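Local structure of metal-dependent hydrolase (Lactobacillus plantarum, 2F6K) at residues K20-G25 / V61-K66; D26-P31 / L56-V61. The protein probably catalyses the decarboxylation of aminocarboxymuconate semialdehyde as a manganese-binding enzyme of the amidohydrolase family. One frame throughout, in Å; residues are numbered along the deposited sequence.

Contact 1 (K20-G25 / V61-K66); sequences KRHVPG and VNFGDK
His-22, the last residue of helix 13-22, lays its imidazole over Phe-63 in the loop that follows strand 49-55 of the amidohydrolase TIM barrel. The two rings form an offset stack: their centroids are 4.7 Å apart and their planes are inclined by 27°, too little for a T-shaped pair. Following His-22 outward shows how the overlap is built. Its CB already sits over the phenyl face, in a CH-pi contact 4.1 Å from the Phe-63 ring centroid. A chi1 of -61° then sets CG anti to the carbonyl carbon and directs the imidazole across the inner end of the phenyl, with CG 3.8 Å from Phe-63 CG. CD2 comes nearest, 3.5 Å from Phe-63 CD2. Farther out, NE2, 4.2 Å from Phe-63 CB, also hydrogen-bonds OE2 of Glu-68 on helix 66-86, a polar tie that would limit rotation of the imidazole. The overlap is reciprocal, because Phe-63 CB lies over the face of the imidazole, 4.0 Å from the His-22 ring centroid. On the opposite imidazole face, Arg-21 CG stands over the centre, so the ring is sandwiched between the two neighbours. Arg-21 NH2 also forms a salt bridge with Glu-68 OE2; one carboxylate oxygen therefore holds two side chains of helix 13-22. Beyond the pair, Asp-65 N-caps helix 66-86 through OD1 and the N of Glu-68, while Gly-64 O hydrogen-bonds Tyr-190 OH of a neighbouring subunit. Val-23, the first residue to leave helical geometry, adds an apolar contact: its CG2 meets Phe-63 CE1 obliquely at 4.3 Å.

Contact 2 (D26-P31 / L56-V61); sequences DPDGWP and LSSPHV
Pro-27 and Pro-59 are the residues whose CA atoms come nearest across the segments, 7.1 Å apart. Segment 26-31 folds through two overlapping beta turns, evidenced by Gly-29 N to Asp-26 O at 2.8 Å and Trp-30 N to Pro-27 O at 2.9 Å. Polyproline-like Pro-27 and Asp-28 (phi 59°) are the central pair of a type II turn, Asp-28 and Gly-29 (phi 66°) that of a type I' turn. In segment 56-61 the Ser-58 to Pro-59 peptide bond is cis. Pro-27 CB packs on Pro-59 CG at 3.9 Å. The Asp-28 side chain and the Pro-59 ring run alongside each other, pointing opposite ways. Asp-28 CG is anti to the carbonyl carbon (chi1 -64°), which carries OD2 to 3.6 Å from both CG and CD of Pro-59. OD2 also lies 3.5 Å from Ser-58 OG, but that hydroxyl hydrogen-bonds O of Pro-155, the residue after manganese ligand His-154. The Ser-58 side chain is about 7 Å from the manganese, and 56-61 directly follows barrel strand 49-55, consistent with a place beside the metal site. Van der Waals packing of Pro-27 and the Asp-28 carboxylate on Pro-59 thus carries the contact, with no positive group of these segments facing OD2.

How the contacts relate
From the N terminus, strand 3-9 leads into helix 13-22, whose C-terminal end supplies the first half of contact 1. The chain runs directly on into the turns of 26-31, the first half of contact 2, then passes through helix 37-46 and strand 49-55. The loop after that strand returns in reverse order: 56-61 closes contact 2, and 61-66 closes contact 1 just before helix 66-86. Contact 2 is thus the inner closure and contact 1 the outer, with Val-61 common to both. Their centres are 10 Å apart, contact 2 toward the manganese and contact 1 at the surface. Together they tie the end of helix 13-22 and the connection to helix 37-46 to the loop between strand 49-55 and helix 66-86.

Contact 1 (K20-G25 / V61-K66)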
loop_
_atom_site.group_PDB
_atom_site.type_symbol
_atom_site.label_atom_id
_atom_site.label_comp_id
_atom_site.label_asym_id
_atom_site.label_seq_id
_atom_site.Cartn_x
_atom_site.Cartn_y
_atom_site.Cartn_z
ATOM N N LYS A 20 -6.265 11.142 -20.784
ATOM C CA LYS A 20 -5.129 10.750 -21.614
ATOM C C LYS A 20 -3.819 11.292 -21.046
ATOM O O LYS A 20 -2.795 10.610 -21.027
ATOM C CB LYS A 20 -5.301 11.255 -23.050
ATOM C CG LYS A 20 -6.446 10.613 -23.800
ATOM C CD LYS A 20 -6.526 11.118 -25.244
ATOM C CE LYS A 20 -7.783 10.597 -25.954
ATOM N NZ LYS A 20 -7.892 9.103 -25.908
ATOM N N ARG A 21 -3.868 12.525 -20.570
ATOM C CA ARG A 21 -2.693 13.180 -20.029
ATOM C C ARG A 21 -2.179 12.627 -18.692
ATOM O O ARG A 21 -0.971 12.553 -18.485
ATOM C CB ARG A 21 -2.981 14.686 -19.910
ATOM C CG ARG A 21 -1.824 15.531 -19.398
ATOM C CD ARG A 21 -2.025 17.036 -19.653
ATOM N NE ARG A 21 -2.956 17.684 -18.726
ATOM C CZ ARG A 21 -4.274 17.780 -18.902
ATOM N NH1 ARG A 21 -4.849 17.268 -19.982
ATOM N NH2 ARG A 21 -5.023 18.400 -17.999
ATOM N N HIS A 22 -3.078 12.214 -17.801
ATOM C CA HIS A 22 -2.657 11.736 -16.479
ATOM C C HIS A 22 -2.733 10.237 -16.195
ATOM O O HIS A 22 -2.072 9.743 -15.284
ATOM C CB HIS A 22 -3.441 12.470 -15.379
ATOM C CG HIS A 22 -3.228 13.952 -15.363
ATOM N ND1 HIS A 22 -1.985 14.525 -15.198
ATOM C CD2 HIS A 22 -4.101 14.979 -15.501
ATOM C CE1 HIS A 22 -2.101 15.842 -15.236
ATOM N NE2 HIS A 22 -3.375 16.144 -15.418
ATOM N N VAL A 23 -3.540 9.508 -16.947
ATOM C CA VAL A 23 -3.657 8.084 -16.694
ATOM C C VAL A 23 -3.041 7.259 -17.814
ATOM O O VAL A 23 -3.465 7.349 -18.967
ATOM C CB VAL A 23 -5.136 7.673 -16.526
ATOM C CG1 VAL A 23 -5.235 6.186 -16.242
ATOM C CG2 VAL A 23 -5.779 8.473 -15.404
ATOM N N PRO A 24 -2.007 6.464 -17.493
ATOM C CA PRO A 24 -1.371 5.631 -18.525
ATOM C C PRO A 24 -2.262 4.414 -18.795
ATOM O O PRO A 24 -2.794 3.807 -17.862
ATOM C CB PRO A 24 -0.036 5.255 -17.888
ATOM C CG PRO A 24 -0.390 5.162 -16.425
ATOM C CD PRO A 24 -1.275 6.378 -16.213
ATOM N N GLY A 25 -2.441 4.075 -20.068
ATOM C CA GLY A 25 -3.280 2.938 -20.407
ATOM C C GLY A 25 -4.760 3.241 -20.230
ATOM O O GLY A 25 -5.173 4.400 -20.299
ATOM N N VAL A 61 -11.842 13.579 -10.826
ATOM C CA VAL A 61 -10.854 14.496 -11.381
ATOM C C VAL A 61 -9.858 15.101 -10.404
ATOM O O VAL A 61 -9.619 16.307 -10.416
ATOM C CB VAL A 61 -11.535 15.635 -12.151
ATOM C CG1 VAL A 61 -12.095 15.109 -13.450
ATOM C CG2 VAL A 61 -12.642 16.242 -11.302
ATOM N N ASN A 62 -9.274 14.265 -9.558
ATOM C CA ASN A 62 -8.267 14.721 -8.603
ATOM C C ASN A 62 -6.944 14.105 -9.044
ATOM O O ASN A 62 -6.661 12.950 -8.731
ATOM C CB ASN A 62 -8.618 14.243 -7.194
ATOM C CG ASN A 62 -7.499 14.483 -6.191
ATOM O OD1 ASN A 62 -7.594 14.054 -5.041
ATOM N ND2 ASN A 62 -6.435 15.168 -6.618
ATOM N N PHE A 63 -6.137 14.871 -9.770
ATOM C CA PHE A 63 -4.854 14.365 -10.249
ATOM C C PHE A 63 -3.658 14.961 -9.528
ATOM O O PHE A 63 -2.524 14.772 -9.957
ATOM C CB PHE A 63 -4.718 14.612 -11.754
ATOM C CG PHE A 63 -5.820 13.994 -12.563
ATOM C CD1 PHE A 63 -5.975 12.612 -12.610
ATOM C CD2 PHE A 63 -6.732 14.798 -13.244
ATOM C CE1 PHE A 63 -7.028 12.036 -13.320
ATOM C CE2 PHE A 63 -7.786 14.237 -13.958
ATOM C CZ PHE A 63 -7.937 12.853 -13.996
ATOM N N GLY A 64 -3.906 15.678 -8.433
ATOM C CA GLY A 64 -2.808 16.269 -7.688
ATOM C C GLY A 64 -2.621 17.755 -7.925
ATOM O O GLY A 64 -1.793 18.397 -7.275
ATOM N N ASP A 65 -3.383 18.307 -8.860
ATOM C CA ASP A 65 -3.313 19.733 -9.175
ATOM C C ASP A 65 -4.664 20.368 -8.798
ATOM O O ASP A 65 -5.682 20.136 -9.457
ATOM C CB ASP A 65 -3.031 19.916 -10.674
ATOM C CG ASP A 65 -2.825 21.369 -11.068
ATOM O OD1 ASP A 65 -3.558 22.252 -10.574
ATOM O OD2 ASP A 65 -1.931 21.628 -11.897
ATOM N N LYS A 66 -4.664 21.172 -7.741
ATOM C CA LYS A 66 -5.881 21.826 -7.266
ATOM C C LYS A 66 -6.585 22.691 -8.305
ATOM O O LYS A 66 -7.782 22.522 -8.552
ATOM C CB LYS A 66 -5.586 22.680 -6.039
ATOM C CG LYS A 66 -6.830 23.295 -5.439
ATOM C CD LYS A 66 -6.509 24.097 -4.196
ATOM C CE LYS A 66 -7.745 24.817 -3.691
ATOM N NZ LYS A 66 -7.392 25.864 -2.703
#

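Contact 2 (D26-P31 / L56-V61)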
loop_
_atom_site.group_PDB
_atom_site.type_symbol
_atom_site.label_atom_id
_atom_site.label_comp_id
_atom_site.label_asym_id
_atom_site.label_seq_id
_atom_site.Cartn_x
_atom_site.Cartn_y
_atom_site.Cartn_z
ATOM N N ASP A 26 -5.566 2.206 -20.006
ATOM C CA ASP A 26 -7.003 2.395 -19.826
ATOM C C ASP A 26 -7.335 2.657 -18.360
ATOM O O ASP A 26 -7.004 1.858 -17.491
ATOM C CB ASP A 26 -7.783 1.164 -20.305
ATOM C CG ASP A 26 -7.507 0.815 -21.760
ATOM O OD1 ASP A 26 -7.446 1.730 -22.610
ATOM O OD2 ASP A 26 -7.368 -0.389 -22.056
ATOM N N PRO A 27 -7.998 3.787 -18.070
ATOM C CA PRO A 27 -8.358 4.119 -16.687
ATOM C C PRO A 27 -9.121 2.973 -16.017
ATOM O O PRO A 27 -10.036 2.393 -16.609
ATOM C CB PRO A 27 -9.207 5.379 -16.848
ATOM C CG PRO A 27 -8.627 6.016 -18.074
ATOM C CD PRO A 27 -8.453 4.838 -18.998
ATOM N N ASP A 28 -8.727 2.647 -14.788
ATOM C CA ASP A 28 -9.355 1.566 -14.026
ATOM C C ASP A 28 -9.261 0.230 -14.764
ATOM O O ASP A 28 -10.032 -0.688 -14.489
ATOM C CB ASP A 28 -10.834 1.880 -13.758
ATOM C CG ASP A 28 -11.033 3.109 -12.885
ATOM O OD1 ASP A 28 -10.328 3.242 -11.859
ATOM O OD2 ASP A 28 -11.910 3.933 -13.219
ATOM N N GLY A 29 -8.321 0.123 -15.697
ATOM C CA GLY A 29 -8.178 -1.104 -16.458
ATOM C C GLY A 29 -9.388 -1.342 -17.345
ATOM O O GLY A 29 -9.656 -2.468 -17.768
ATOM N N TRP A 30 -10.121 -0.272 -17.631
ATOM C CA TRP A 30 -11.321 -0.339 -18.463
ATOM C C TRP A 30 -11.172 0.793 -19.483
ATOM O O TRP A 30 -11.036 1.954 -19.107
ATOM C CB TRP A 30 -12.548 -0.141 -17.560
ATOM C CG TRP A 30 -13.884 -0.464 -18.176
ATOM C CD1 TRP A 30 -14.654 0.357 -18.960
ATOM C CD2 TRP A 30 -14.621 -1.689 -18.037
ATOM N NE1 TRP A 30 -15.826 -0.283 -19.314
ATOM C CE2 TRP A 30 -15.828 -1.538 -18.761
ATOM C CE3 TRP A 30 -14.378 -2.900 -17.371
ATOM C CZ2 TRP A 30 -16.789 -2.554 -18.837
ATOM C CZ3 TRP A 30 -15.334 -3.912 -17.446
ATOM C CH2 TRP A 30 -16.524 -3.730 -18.173
ATOM N N PRO A 31 -11.174 0.465 -20.789
ATOM C CA PRO A 31 -11.029 1.454 -21.869
ATOM C C PRO A 31 -12.079 2.570 -21.894
ATOM O O PRO A 31 -13.287 2.312 -21.926
ATOM C CB PRO A 31 -11.057 0.592 -23.134
ATOM C CG PRO A 31 -11.963 -0.521 -22.751
ATOM C CD PRO A 31 -11.480 -0.863 -21.348
ATOM N N LEU A 56 -20.878 12.516 -13.841
ATOM C CA LEU A 56 -19.515 12.230 -14.266
ATOM C C LEU A 56 -19.095 10.934 -13.578
ATOM O O LEU A 56 -19.284 10.773 -12.369
ATOM C CB LEU A 56 -18.594 13.382 -13.857
ATOM C CG LEU A 56 -17.175 13.431 -14.422
ATOM C CD1 LEU A 56 -17.225 13.674 -15.926
ATOM C CD2 LEU A 56 -16.401 14.541 -13.741
ATOM N N SER A 57 -18.545 10.004 -14.354
ATOM C CA SER A 57 -18.101 8.711 -13.824
ATOM C C SER A 57 -16.694 8.808 -13.228
ATOM O O SER A 57 -16.125 9.895 -13.129
ATOM C CB SER A 57 -18.110 7.666 -14.947
ATOM O OG SER A 57 -17.718 6.385 -14.476
ATOM N N SER A 58 -16.133 7.675 -12.825
ATOM C CA SER A 58 -14.789 7.676 -12.273
ATOM C C SER A 58 -13.858 7.345 -13.428
ATOM O O SER A 58 -14.301 6.814 -14.443
ATOM C CB SER A 58 -14.650 6.625 -11.168
ATOM O OG SER A 58 -14.732 5.311 -11.683
ATOM N N PRO A 59 -12.555 7.633 -13.285
ATOM C CA PRO A 59 -11.876 8.228 -12.123
ATOM C C PRO A 59 -12.305 9.661 -11.836
ATOM O O PRO A 59 -12.618 10.413 -12.753
ATOM C CB PRO A 59 -10.392 8.166 -12.509
ATOM C CG PRO A 59 -10.334 7.120 -13.593
ATOM C CD PRO A 59 -11.592 7.375 -14.368
ATOM N N HIS A 60 -12.307 10.028 -10.558
ATOM C CA HIS A 60 -12.664 11.378 -10.136
ATOM C C HIS A 60 -11.563 12.287 -10.683
ATOM O O HIS A 60 -10.461 11.816 -10.962
ATOM C CB HIS A 60 -12.706 11.462 -8.607
ATOM C CG HIS A 60 -13.166 12.789 -8.089
ATOM N ND1 HIS A 60 -12.423 13.541 -7.204
ATOM C CD2 HIS A 60 -14.284 13.509 -8.352
ATOM C CE1 HIS A 60 -13.061 14.671 -6.947
ATOM N NE2 HIS A 60 -14.192 14.676 -7.631
ATOM N N VAL A 61 -11.842 13.579 -10.826
ATOM C CA VAL A 61 -10.854 14.496 -11.381
ATOM C C VAL A 61 -9.858 15.101 -10.404
ATOM O O VAL A 61 -9.619 16.307 -10.416
ATOM C CB VAL A 61 -11.535 15.635 -12.151
ATOM C CG1 VAL A 61 -12.095 15.109 -13.450
ATOM C CG2 VAL A 61 -12.642 16.242 -11.302
#